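Local coordinates for ribonucleoside-diphosphate reductase (Pseudomonas aeruginosa, PDB 5IM3), which probably catalyses the reduction of ribonucleoside diphosphates to deoxyribonucleotides, the building blocks of DNA, under allosteric control by nucleotides such as dATP, at residues L275-L280 against K335-R340; F322-A327 against E343-L348; M481-W486 against T558-L563. All coordinates share one frame; numbering follows the deposited sequence.

How the contacts relate
Contacts 1 and 2 are neighbours, with centres 12 Å apart, and both use helix 337-349. Contact 1 meets its first turn and contact 2 its later turns. Their segments alternate along the chain: 275-280, 322-327, 335-340, 343-348. One helix therefore ties an outer loop to the buried part of helix 319-330. Segments 322-327, 335-340 and 343-348 fall in the all-alpha family region. Contact 3 comes later in sequence and belongs to the barrel family region. Its centre is 46 Å from that of contact 1 and 37 Å from that of contact 2. Contact 1 lies at the surface and contact 2 is buried in the helical region; contact 3 pairs parallel strands of the barrel.

Contact 1 of 3, residues L275-L280 against K335-R340; sequences LKEFDL and KDREAR
R337 lays its aliphatic chain across one face of the F278 ring. CD sits over the ring centre, 4.0 Å from the centroid, in a CH-pi contact. R337 CB is 3.6 Å from F278 CE2, near the rim. The chain runs extended from CG to NE and crosses the ring side chain at about a right angle. The guanidinium does not stack on the ring. Its plane stands 85° from the ring plane, with F278 CE1 at its edge. The cation-pi distance is long, so any such attraction is weak. R337 NE is buried here and has no partner in the model.

The charged end is held by E277. OE1 of E277 lies 2.7 Å from NH2 of R337 in a salt bridge. OE1 comes over a guanidinium face and the two planes are 80° apart, so the pair is not a flat, two-pronged one. The extended E277 chain carries the carboxylate out to this point.

E338 works on the next residues of the loop. Its chain bends at chi2 (74°), which folds the carboxylate back toward the backbone of D279. D279 N donates to E338 OE2 at 2.7 Å, on the anti side of the carboxylate. D279 CB packs on the same oxygen. The carboxylate of D279 turns elsewhere: OD1 caps K282 N. OD2 of D279 and OE2 of E338 are 5.4 Å apart, near but not in contact, and the N-H donors probably offset their repulsion.

M328, I332 and L283 also pack on F278. The arrangement joins the first turn of helix 337-349 to a short 3-10 turn and the loop after it. That loop ends in a classic aspartate N-cap, D279, which opens helix 280-286.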
loop_
_atom_site.group_PDB
_atom_site.type_symbol
_atom_site.label_atom_id
_atom_site.label_comp_id
_atom_site.label_asym_id
_atom_site.label_seq_id
_atom_site.Cartn_x
_atom_site.Cartn_y
_atom_site.Cartn_z
ATOM N N LEU A 275 -24.709 57.592 25.988
ATOM C CA LEU A 275 -25.901 57.403 25.168
ATOM C C LEU A 275 -27.111 58.140 25.730
ATOM O O LEU A 275 -28.084 58.355 25.001
ATOM C CB LEU A 275 -26.216 55.910 25.019
ATOM C CG LEU A 275 -25.186 55.041 24.285
ATOM C CD1 LEU A 275 -25.823 53.747 23.783
ATOM C CD2 LEU A 275 -24.530 55.782 23.124
ATOM N N LYS A 276 -27.075 58.535 27.004
ATOM C CA LYS A 276 -28.129 59.380 27.551
ATOM C C LYS A 276 -28.105 60.785 26.965
ATOM O O LYS A 276 -29.097 61.510 27.088
ATOM C CB LYS A 276 -28.008 59.465 29.071
ATOM C CG LYS A 276 -28.342 58.177 29.788
ATOM C CD LYS A 276 -28.134 58.317 31.284
ATOM C CE LYS A 276 -28.534 57.048 32.010
ATOM N NZ LYS A 276 -28.238 57.115 33.466
ATOM N N GLU A 277 -27.000 61.188 26.340
ATOM C CA GLU A 277 -26.923 62.496 25.699
ATOM C C GLU A 277 -27.691 62.553 24.383
ATOM O O GLU A 277 -27.766 63.627 23.777
ATOM C CB GLU A 277 -25.459 62.879 25.462
ATOM C CG GLU A 277 -24.625 62.979 26.738
ATOM C CD GLU A 277 -23.145 63.183 26.461
ATOM O OE1 GLU A 277 -22.740 63.100 25.280
ATOM O OE2 GLU A 277 -22.384 63.421 27.424
ATOM N N PHE A 278 -28.244 61.433 23.925
ATOM C CA PHE A 278 -29.063 61.417 22.726
ATOM C C PHE A 278 -30.489 61.841 23.055
ATOM O O PHE A 278 -30.928 61.802 24.208
ATOM C CB PHE A 278 -29.083 60.025 22.093
ATOM C CG PHE A 278 -27.850 59.688 21.307
ATOM C CD1 PHE A 278 -26.732 59.160 21.934
ATOM C CD2 PHE A 278 -27.815 59.874 19.933
ATOM C CE1 PHE A 278 -25.598 58.839 21.210
ATOM C CE2 PHE A 278 -26.682 59.552 19.204
ATOM C CZ PHE A 278 -25.575 59.034 19.843
ATOM N N ASP A 279 -31.218 62.247 22.018
ATOM C CA ASP A 279 -32.635 62.578 22.152
ATOM C C ASP A 279 -33.413 61.283 21.963
ATOM O O ASP A 279 -33.786 60.911 20.850
ATOM C CB ASP A 279 -33.042 63.645 21.145
ATOM C CG ASP A 279 -34.435 64.179 21.399
ATOM O OD1 ASP A 279 -35.341 63.369 21.684
ATOM O OD2 ASP A 279 -34.621 65.412 21.318
ATOM N N LEU A 280 -33.667 60.588 23.073
ATOM C CA LEU A 280 -34.255 59.257 22.993
ATOM C C LEU A 280 -35.691 59.297 22.483
ATOM O O LEU A 280 -36.144 58.339 21.848
ATOM C CB LEU A 280 -34.188 58.577 24.359
ATOM C CG LEU A 280 -32.773 58.477 24.944
ATOM C CD1 LEU A 280 -32.803 57.901 26.351
ATOM C CD2 LEU A 280 -31.867 57.643 24.043
ATOM N N LYS A 335 -21.651 65.411 14.735
ATOM C CA LYS A 335 -22.258 66.709 15.009
ATOM C C LYS A 335 -23.769 66.584 15.155
ATOM O O LYS A 335 -24.366 67.143 16.082
ATOM C CB LYS A 335 -21.911 67.698 13.897
ATOM C CG LYS A 335 -20.422 67.939 13.713
ATOM C CD LYS A 335 -20.161 68.913 12.572
ATOM C CE LYS A 335 -18.672 69.109 12.336
ATOM N NZ LYS A 335 -17.997 69.714 13.516
ATOM N N ASP A 336 -24.409 65.862 14.233
ATOM C CA ASP A 336 -25.850 65.616 14.282
ATOM C C ASP A 336 -26.071 64.198 14.799
ATOM O O ASP A 336 -26.373 63.268 14.050
ATOM C CB ASP A 336 -26.480 65.829 12.909
ATOM C CG ASP A 336 -26.237 67.222 12.365
ATOM O OD1 ASP A 336 -27.050 68.128 12.653
ATOM O OD2 ASP A 336 -25.234 67.411 11.644
ATOM N N ARG A 337 -25.907 64.044 16.115
ATOM C CA ARG A 337 -26.044 62.749 16.778
ATOM C C ARG A 337 -27.243 61.951 16.279
ATOM O O ARG A 337 -27.110 60.794 15.868
ATOM C CB ARG A 337 -26.166 62.964 18.287
ATOM C CG ARG A 337 -24.868 62.870 19.063
ATOM C CD ARG A 337 -25.148 63.036 20.549
ATOM N NE ARG A 337 -24.130 62.409 21.392
ATOM C CZ ARG A 337 -23.109 63.048 21.955
ATOM N NH1 ARG A 337 -22.947 64.357 21.779
ATOM N NH2 ARG A 337 -22.251 62.377 22.708
ATOM N N GLU A 338 -28.432 62.556 16.327
ATOM C CA GLU A 338 -29.657 61.816 16.034
ATOM C C GLU A 338 -29.770 61.495 14.549
ATOM O O GLU A 338 -30.078 60.357 14.174
ATOM C CB GLU A 338 -30.873 62.611 16.511
ATOM C CG GLU A 338 -31.047 62.644 18.027
ATOM C CD GLU A 338 -30.045 63.547 18.725
ATOM O OE1 GLU A 338 -29.502 64.462 18.069
ATOM O OE2 GLU A 338 -29.802 63.338 19.935
ATOM N N ALA A 339 -29.530 62.486 13.687
ATOM C CA ALA A 339 -29.640 62.262 12.249
ATOM C C ALA A 339 -28.715 61.137 11.794
ATOM O O ALA A 339 -29.122 60.252 11.032
ATOM C CB ALA A 339 -29.331 63.556 11.497
ATOM N N ARG A 340 -27.463 61.150 12.252
ATOM C CA ARG A 340 -26.529 60.092 11.874
ATOM C C ARG A 340 -26.893 58.766 12.530
ATOM O O ARG A 340 -26.767 57.706 11.905
ATOM C CB ARG A 340 -25.099 60.498 12.233
ATOM C CG ARG A 340 -24.607 61.737 11.496
ATOM C CD ARG A 340 -24.611 61.533 9.987
ATOM N NE ARG A 340 -24.145 62.713 9.269
ATOM C CZ ARG A 340 -24.077 62.802 7.944
ATOM N NH1 ARG A 340 -24.435 61.773 7.186
ATOM N NH2 ARG A 340 -23.648 63.922 7.375
#

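Contact 2 of 3, residues F322-A327 against E343-L348; sequences FFMRVA and EFYNLL
M324 sets its CE methyl over one face of the Y345 ring. CE is 3.9 Å from the ring centroid, offset toward the rim, and makes a CH-pi contact. The M324 chain starts with CG anti to the backbone N (chi1 -178°), then bends at both chi2 and chi3. These bends fold the methyl onto the ring. SD stands off obliquely, 5.0 Å from the same centroid, which makes this a Met-aromatic contact.

Y345 also has CG anti to its backbone N (chi1 159°). The ring then lies along helix 319-330, and its CD1 meets F323 CB at 3.8 Å. The hydroxyl reaches past this contact to D288 N.

A327 marks the close point of the two backbones. Its CB lies 3.4 Å from Y345 N and 3.6 Å from F344 CB. The small methyl fits between the stems of these two aromatic residues. F344 turns its ring edge to A327 O.

The F323 ring takes L348 O over one face, above the centre, while its CD1 touches L348 CB. L348 extends CD1 to V326 CG1, at 3.9 Å.

All seven touching residues are buried, and no hydrogen bond crosses. The axes of the two short segments pass 8.2 Å apart at 134°, so they run in broadly opposing directions but at a marked slant. Around them, helix 620-640 covers F344 through M633 and N636. Strand 353-355 packs on F323 and L348 through M354, and F295 adds to the F323 side.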
loop_
_atom_site.group_PDB
_atom_site.type_symbol
_atom_site.label_atom_id
_atom_site.label_comp_id
_atom_site.label_asym_id
_atom_site.label_seq_id
_atom_site.Cartn_x
_atom_site.Cartn_y
_atom_site.Cartn_z
ATOM N N PHE A 322 -31.396 46.837 19.818
ATOM C CA PHE A 322 -30.016 46.420 19.600
ATOM C C PHE A 322 -29.393 47.191 18.444
ATOM O O PHE A 322 -28.312 47.774 18.582
ATOM C CB PHE A 322 -29.958 44.912 19.341
ATOM C CG PHE A 322 -28.651 44.443 18.758
ATOM C CD1 PHE A 322 -27.523 44.320 19.554
ATOM C CD2 PHE A 322 -28.557 44.122 17.415
ATOM C CE1 PHE A 322 -26.322 43.885 19.016
ATOM C CE2 PHE A 322 -27.361 43.685 16.872
ATOM C CZ PHE A 322 -26.243 43.565 17.673
ATOM N N PHE A 323 -30.069 47.214 17.293
ATOM C CA PHE A 323 -29.541 47.949 16.149
ATOM C C PHE A 323 -29.426 49.434 16.453
ATOM O O PHE A 323 -28.501 50.096 15.969
ATOM C CB PHE A 323 -30.427 47.725 14.919
ATOM C CG PHE A 323 -30.305 46.350 14.320
ATOM C CD1 PHE A 323 -29.063 45.763 14.137
ATOM C CD2 PHE A 323 -31.437 45.644 13.939
ATOM C CE1 PHE A 323 -28.949 44.501 13.587
ATOM C CE2 PHE A 323 -31.328 44.379 13.386
ATOM C CZ PHE A 323 -30.077 43.807 13.213
ATOM N N MET A 324 -30.345 49.970 17.256
ATOM C CA MET A 324 -30.284 51.384 17.604
ATOM C C MET A 324 -29.119 51.667 18.548
ATOM O O MET A 324 -28.488 52.726 18.458
ATOM C CB MET A 324 -31.613 51.826 18.224
ATOM C CG MET A 324 -31.692 53.305 18.577
ATOM S SD MET A 324 -31.472 54.400 17.156
ATOM C CE MET A 324 -33.037 54.176 16.311
ATOM N N ARG A 325 -28.810 50.732 19.455
ATOM C CA ARG A 325 -27.648 50.912 20.322
ATOM C C ARG A 325 -26.366 50.977 19.507
ATOM O O ARG A 325 -25.500 51.821 19.755
ATOM C CB ARG A 325 -27.542 49.784 21.349
ATOM C CG ARG A 325 -26.088 49.578 21.823
ATOM C CD ARG A 325 -25.961 48.650 23.001
ATOM N NE ARG A 325 -26.187 47.248 22.653
ATOM C CZ ARG A 325 -25.272 46.437 22.127
ATOM N NH1 ARG A 325 -24.048 46.873 21.852
ATOM N NH2 ARG A 325 -25.587 45.178 21.867
ATOM N N VAL A 326 -26.207 50.058 18.555
ATOM C CA VAL A 326 -24.994 50.045 17.744
ATOM C C VAL A 326 -24.891 51.339 16.951
ATOM O O VAL A 326 -23.822 51.959 16.876
ATOM C CB VAL A 326 -24.977 48.810 16.821
ATOM C CG1 VAL A 326 -23.686 48.763 16.009
ATOM C CG2 VAL A 326 -25.140 47.539 17.635
ATOM N N ALA A 327 -26.009 51.773 16.367
ATOM C CA ALA A 327 -26.028 53.020 15.615
ATOM C C ALA A 327 -25.647 54.195 16.506
ATOM O O ALA A 327 -24.837 55.044 16.120
ATOM C CB ALA A 327 -27.410 53.233 15.000
ATOM N N GLU A 343 -29.578 57.350 10.467
ATOM C CA GLU A 343 -28.999 56.851 9.223
ATOM C C GLU A 343 -28.304 55.508 9.441
ATOM O O GLU A 343 -28.421 54.600 8.610
ATOM C CB GLU A 343 -28.020 57.880 8.654
ATOM C CG GLU A 343 -27.364 57.481 7.331
ATOM C CD GLU A 343 -26.253 58.433 6.914
ATOM O OE1 GLU A 343 -26.036 59.444 7.614
ATOM O OE2 GLU A 343 -25.591 58.166 5.888
ATOM N N PHE A 344 -27.589 55.357 10.559
ATOM C CA PHE A 344 -26.891 54.100 10.816
ATOM C C PHE A 344 -27.866 53.002 11.226
ATOM O O PHE A 344 -27.672 51.830 10.881
ATOM C CB PHE A 344 -25.826 54.286 11.902
ATOM C CG PHE A 344 -24.804 55.351 11.593
ATOM C CD1 PHE A 344 -24.631 55.829 10.302
ATOM C CD2 PHE A 344 -24.011 55.871 12.604
ATOM C CE1 PHE A 344 -23.693 56.804 10.030
ATOM C CE2 PHE A 344 -23.071 56.847 12.336
ATOM C CZ PHE A 344 -22.912 57.312 11.048
ATOM N N TYR A 345 -28.910 53.357 11.976
ATOM C CA TYR A 345 -29.892 52.360 12.385
ATOM C C TYR A 345 -30.649 51.810 11.184
ATOM O O TYR A 345 -30.887 50.601 11.090
ATOM C CB TYR A 345 -30.866 52.958 13.399
ATOM C CG TYR A 345 -32.165 52.190 13.491
ATOM C CD1 TYR A 345 -32.255 51.023 14.240
ATOM C CD2 TYR A 345 -33.298 52.626 12.817
ATOM C CE1 TYR A 345 -33.438 50.315 14.318
ATOM C CE2 TYR A 345 -34.484 51.930 12.889
ATOM C CZ TYR A 345 -34.552 50.776 13.640
ATOM O OH TYR A 345 -35.741 50.086 13.706
ATOM N N ASN A 346 -31.043 52.687 10.256
ATOM C CA ASN A 346 -31.773 52.235 9.078
ATOM C C ASN A 346 -30.923 51.297 8.231
ATOM O O ASN A 346 -31.430 50.311 7.685
ATOM C CB ASN A 346 -32.228 53.435 8.251
ATOM C CG ASN A 346 -33.374 54.185 8.900
ATOM O OD1 ASN A 346 -34.174 53.605 9.637
ATOM N ND2 ASN A 346 -33.462 55.482 8.627
ATOM N N LEU A 347 -29.626 51.586 8.111
ATOM C CA LEU A 347 -28.758 50.728 7.313
ATOM C C LEU A 347 -28.602 49.352 7.952
ATOM O O LEU A 347 -28.606 48.332 7.253
ATOM C CB LEU A 347 -27.391 51.390 7.131
ATOM C CG LEU A 347 -26.529 50.786 6.022
ATOM C CD1 LEU A 347 -27.123 51.104 4.651
ATOM C CD2 LEU A 347 -25.096 51.277 6.118
ATOM N N LEU A 348 -28.476 49.304 9.280
ATOM C CA LEU A 348 -28.255 48.039 9.974
ATOM C C LEU A 348 -29.532 47.207 10.054
ATOM O O LEU A 348 -29.533 46.025 9.694
ATOM C CB LEU A 348 -27.708 48.309 11.377
ATOM C CG LEU A 348 -26.282 48.859 11.459
ATOM C CD1 LEU A 348 -25.960 49.279 12.883
ATOM C CD2 LEU A 348 -25.274 47.826 10.973
#

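Contact 3 of 3, residues M481-W486 against T558-L563; sequences MNTANW and TGHPWL
T483 O sits at the edge of the H560 imidazole, in its plane. The same oxygen lies off the rim of the W562 indole, 3.7 Å above its plane. H560 CD2 rests over that side of the indole too, toward the rim. Y904 and Y905 form edge-to-face pairs with W562. The H560 ring is tied back to its own segment, where ND1 donates to T558 O.

T483 OG1 stands between its backbone N and carbonyl carbon (chi1 57°). This points it at H560 CB, 3.2 Å away, and at P561. The peptide bond before P561 is cis. N485 OD1 also reaches P561 CB, at 3.6 Å.

Two backbone bonds join the strands. W562 N donates to T483 O at 3.1 Å. N485 N donates to W562 O at 2.6 Å and is nearly straight, at 170°. A484 pairs with W562 and N485 with L563, in parallel register.

This is a parallel strand pair of the barrel. Backbone pairing of N485 with T564 continues it. The chemistry implies that W562 anchors the pair through both its N-H and its C=O, so these buried polar atoms are satisfied.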
loop_
_atom_site.group_PDB
_atom_site.type_symbol
_atom_site.label_atom_id
_atom_site.label_comp_id
_atom_site.label_asym_id
_atom_site.label_seq_id
_atom_site.Cartn_x
_atom_site.Cartn_y
_atom_site.Cartn_z
ATOM N N MET A 481 -1.370 27.389 16.556
ATOM C CA MET A 481 -0.968 28.599 15.859
ATOM C C MET A 481 -1.085 28.364 14.364
ATOM O O MET A 481 -0.717 27.296 13.866
ATOM C CB MET A 481 0.478 28.986 16.216
ATOM C CG MET A 481 0.942 30.316 15.648
ATOM S SD MET A 481 2.720 30.575 15.825
ATOM C CE MET A 481 3.328 29.509 14.521
ATOM N N ASN A 482 -1.603 29.356 13.653
ATOM C CA ASN A 482 -1.673 29.283 12.204
ATOM C C ASN A 482 -0.359 29.763 11.594
ATOM O O ASN A 482 0.419 30.486 12.219
ATOM C CB ASN A 482 -2.846 30.114 11.667
ATOM C CG ASN A 482 -4.208 29.537 12.050
ATOM O OD1 ASN A 482 -5.056 30.237 12.603
ATOM N ND2 ASN A 482 -4.422 28.265 11.749
ATOM N N THR A 483 -0.119 29.339 10.358
ATOM C CA THR A 483 1.087 29.684 9.625
ATOM C C THR A 483 0.705 30.078 8.207
ATOM O O THR A 483 -0.294 29.593 7.664
ATOM C CB THR A 483 2.081 28.509 9.579
ATOM O OG1 THR A 483 1.435 27.371 9.007
ATOM C CG2 THR A 483 2.582 28.148 10.974
ATOM N N ALA A 484 1.509 30.956 7.606
ATOM C CA ALA A 484 1.293 31.347 6.220
ATOM C C ALA A 484 2.627 31.659 5.560
ATOM O O ALA A 484 3.526 32.211 6.194
ATOM C CB ALA A 484 0.363 32.558 6.111
ATOM N N ASN A 485 2.740 31.302 4.281
ATOM C CA ASN A 485 3.900 31.665 3.480
ATOM C C ASN A 485 3.774 33.095 2.967
ATOM O O ASN A 485 2.717 33.504 2.476
ATOM C CB ASN A 485 4.053 30.713 2.293
ATOM C CG ASN A 485 4.479 29.317 2.705
ATOM O OD1 ASN A 485 3.735 28.348 2.525
ATOM N ND2 ASN A 485 5.688 29.201 3.241
ATOM N N TRP A 486 4.867 33.845 3.072
ATOM C CA TRP A 486 4.989 35.194 2.517
ATOM C C TRP A 486 5.908 35.074 1.297
ATOM O O TRP A 486 7.131 35.121 1.415
ATOM C CB TRP A 486 5.531 36.149 3.582
ATOM C CG TRP A 486 5.438 37.611 3.260
ATOM C CD1 TRP A 486 6.472 38.498 3.186
ATOM C CD2 TRP A 486 4.246 38.361 2.991
ATOM N NE1 TRP A 486 6.000 39.753 2.885
ATOM C CE2 TRP A 486 4.637 39.696 2.760
ATOM C CE3 TRP A 486 2.891 38.035 2.922
ATOM C CZ2 TRP A 486 3.719 40.705 2.463
ATOM C CZ3 TRP A 486 1.978 39.038 2.624
ATOM C CH2 TRP A 486 2.397 40.354 2.396
ATOM N N THR A 558 -1.730 19.123 6.107
ATOM C CA THR A 558 -1.973 19.791 7.378
ATOM C C THR A 558 -2.865 21.021 7.273
ATOM O O THR A 558 -3.315 21.521 8.311
ATOM C CB THR A 558 -0.642 20.212 8.025
ATOM O OG1 THR A 558 -0.122 21.366 7.353
ATOM C CG2 THR A 558 0.382 19.085 7.949
ATOM N N GLY A 559 -3.137 21.520 6.069
ATOM C CA GLY A 559 -3.870 22.760 5.906
ATOM C C GLY A 559 -3.030 24.012 6.035
ATOM O O GLY A 559 -3.575 25.120 5.924
ATOM N N HIS A 560 -1.727 23.876 6.259
ATOM C CA HIS A 560 -0.860 25.009 6.538
ATOM C C HIS A 560 0.529 24.690 6.008
ATOM O O HIS A 560 0.877 23.515 5.842
ATOM C CB HIS A 560 -0.802 25.305 8.043
ATOM C CG HIS A 560 -2.139 25.592 8.652
ATOM N ND1 HIS A 560 -2.968 24.598 9.128
ATOM C CD2 HIS A 560 -2.794 26.760 8.855
ATOM C CE1 HIS A 560 -4.075 25.143 9.600
ATOM N NE2 HIS A 560 -3.994 26.453 9.446
ATOM N N PRO A 561 1.351 25.717 5.727
ATOM C CA PRO A 561 1.003 27.143 5.784
ATOM C C PRO A 561 0.200 27.603 4.576
ATOM O O PRO A 561 0.324 27.020 3.496
ATOM C CB PRO A 561 2.373 27.846 5.814
ATOM C CG PRO A 561 3.370 26.777 6.121
ATOM C CD PRO A 561 2.799 25.524 5.548
ATOM N N TRP A 562 -0.616 28.638 4.757
ATOM C CA TRP A 562 -1.340 29.218 3.640
ATOM C C TRP A 562 -0.362 29.905 2.687
ATOM O O TRP A 562 0.806 30.136 3.008
ATOM C CB TRP A 562 -2.390 30.208 4.143
ATOM C CG TRP A 562 -3.372 29.585 5.088
ATOM C CD1 TRP A 562 -3.923 28.342 4.991
ATOM C CD2 TRP A 562 -3.905 30.168 6.282
ATOM N NE1 TRP A 562 -4.775 28.119 6.044
ATOM C CE2 TRP A 562 -4.778 29.224 6.853
ATOM C CE3 TRP A 562 -3.727 31.400 6.925
ATOM C CZ2 TRP A 562 -5.476 29.471 8.035
ATOM C CZ3 TRP A 562 -4.420 31.642 8.098
ATOM C CH2 TRP A 562 -5.282 30.684 8.640
ATOM N N LEU A 563 -0.857 30.235 1.497
ATOM C CA LEU A 563 -0.057 30.845 0.442
ATOM C C LEU A 563 -0.523 32.280 0.229
ATOM O O LEU A 563 -1.669 32.510 -0.174
ATOM C CB LEU A 563 -0.172 30.047 -0.856
ATOM C CG LEU A 563 0.708 28.803 -1.025
ATOM C CD1 LEU A 563 0.566 27.823 0.126
ATOM C CD2 LEU A 563 0.376 28.107 -2.341
#